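Local coordinates for pterin-4-alpha-carbinolamine dehydratase MoaB2 (PDB 3RFQ), which probably acts in molybdenum cofactor biosynthesis, as a MogA/MoaB-family protein with a probable molybdopterin-binding domain, at residues G51-V54 against T55-L58. Residues are numbered along the deposited sequence; the frame is centred on the assembly and turned at random.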
loop_
_atom_site.group_PDB
_atom_site.type_symbol
_atom_site.label_atom_id
_atom_site.label_comp_id
_atom_site.label_asym_id
_atom_site.label_seq_id
_atom_site.Cartn_x
_atom_site.Cartn_y
_atom_site.Cartn_z
ATOM N N GLY C 51 -1.962 5.673 28.778
ATOM C CA GLY C 51 -2.021 4.428 29.520
ATOM C C GLY C 51 -3.377 3.731 29.433
ATOM O O GLY C 51 -3.441 2.576 28.975
ATOM N N PRO C 52 -4.469 4.417 29.847
ATOM C CA PRO C 52 -5.780 3.720 29.822
ATOM C C PRO C 52 -6.202 3.244 28.433
ATOM O O PRO C 52 -6.855 2.175 28.305
ATOM C CB PRO C 52 -6.782 4.760 30.383
ATOM C CG PRO C 52 -5.927 5.717 31.232
ATOM C CD PRO C 52 -4.533 5.728 30.524
ATOM N N LEU C 53 -5.853 4.025 27.408
ATOM C CA LEU C 53 -6.255 3.668 26.051
ATOM C C LEU C 53 -5.497 2.422 25.571
ATOM O O LEU C 53 -6.108 1.451 25.081
ATOM C CB LEU C 53 -6.101 4.847 25.080
ATOM C CG LEU C 53 -6.386 4.525 23.608
ATOM C CD1 LEU C 53 -7.803 3.935 23.387
ATOM C CD2 LEU C 53 -6.140 5.740 22.701
ATOM N N VAL C 54 -4.172 2.438 25.715
ATOM C CA VAL C 54 -3.360 1.266 25.334
ATOM C C VAL C 54 -3.824 0.041 26.140
ATOM O O VAL C 54 -3.886 -1.050 25.614
ATOM C CB VAL C 54 -1.804 1.507 25.457
ATOM C CG1 VAL C 54 -1.011 0.296 24.922
ATOM C CG2 VAL C 54 -1.395 2.748 24.648
ATOM N N THR C 55 -4.205 0.252 27.394
ATOM C CA THR C 55 -4.662 -0.830 28.244
ATOM C C THR C 55 -5.944 -1.443 27.682
ATOM O O THR C 55 -6.041 -2.676 27.572
ATOM C CB THR C 55 -4.884 -0.345 29.674
ATOM O OG1 THR C 55 -3.631 0.103 30.197
ATOM C CG2 THR C 55 -5.474 -1.463 30.573
ATOM N N GLU C 56 -6.907 -0.578 27.339
ATOM C CA GLU C 56 -8.148 -0.984 26.704
ATOM C C GLU C 56 -7.917 -1.789 25.423
ATOM O O GLU C 56 -8.535 -2.837 25.231
ATOM C CB GLU C 56 -9.029 0.239 26.402
ATOM C CG GLU C 56 -10.346 -0.104 25.707
ATOM C CD GLU C 56 -10.974 1.087 24.936
ATOM O OE1 GLU C 56 -10.529 2.245 25.084
ATOM O OE2 GLU C 56 -11.949 0.867 24.201
ATOM N N LEU C 57 -7.034 -1.292 24.562
ATOM C CA LEU C 57 -6.722 -1.930 23.275
ATOM C C LEU C 57 -5.952 -3.249 23.438
ATOM O O LEU C 57 -6.238 -4.223 22.744
ATOM C CB LEU C 57 -5.960 -0.954 22.358
ATOM C CG LEU C 57 -6.731 0.351 22.056
ATOM C CD1 LEU C 57 -5.864 1.375 21.285
ATOM C CD2 LEU C 57 -8.010 0.097 21.273
ATOM N N LEU C 58 -4.988 -3.286 24.355
ATOM C CA LEU C 58 -4.297 -4.531 24.672
ATOM C C LEU C 58 -5.289 -5.600 25.199
ATOM O O LEU C 58 -5.276 -6.740 24.748
ATOM C CB LEU C 58 -3.198 -4.272 25.694
ATOM C CG LEU C 58 -1.898 -3.645 25.160
ATOM C CD1 LEU C 58 -0.989 -3.312 26.315
ATOM C CD2 LEU C 58 -1.191 -4.591 24.204
#
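Gly51 O accepts a hydrogen bond from Thr55 N (2.9 Å), the first of four successive i to i+4 bonds that join residues 51-54 to 55-58 as consecutive turns of one alpha-helix; the last, Leu58 N to Val54 O, is nearly straight (N-H...O 167°). Thr55 returns to the same carbonyl with its hydroxyl: chi1 of -63° sets OG1 beside its own backbone N, and OG1 donates to Gly51 O over 2.8 Å from above the carbonyl plane, so two donors of one residue grip a single oxygen. On the flank facing the sheet, Val54 and Leu58 run alongside each other, Val54 CG1 3.9 Å from Leu58 CD1, and both pack on strands 31-38 and 92-96. Leu53 has CG anti to the backbone N (chi1 175°), and its CD1 lies 3.8 Å from Leu57 CD1 and 3.6 Å from Glu56 OE1. The other carboxylate oxygen of Glu56, OE2, forms a salt bridge with Arg164 of the second subunit, against which Leu57 also packs. Helix 51-60 thus sets an apolar side, Val54 and Leu58, on the parallel strands, while Glu56 and Leu57 reach the second subunit; it is the helix of the beta-alpha-beta crossover from strand 31-38 to strand 63-71 in the alpha/beta fold of the MogA/MoaB family.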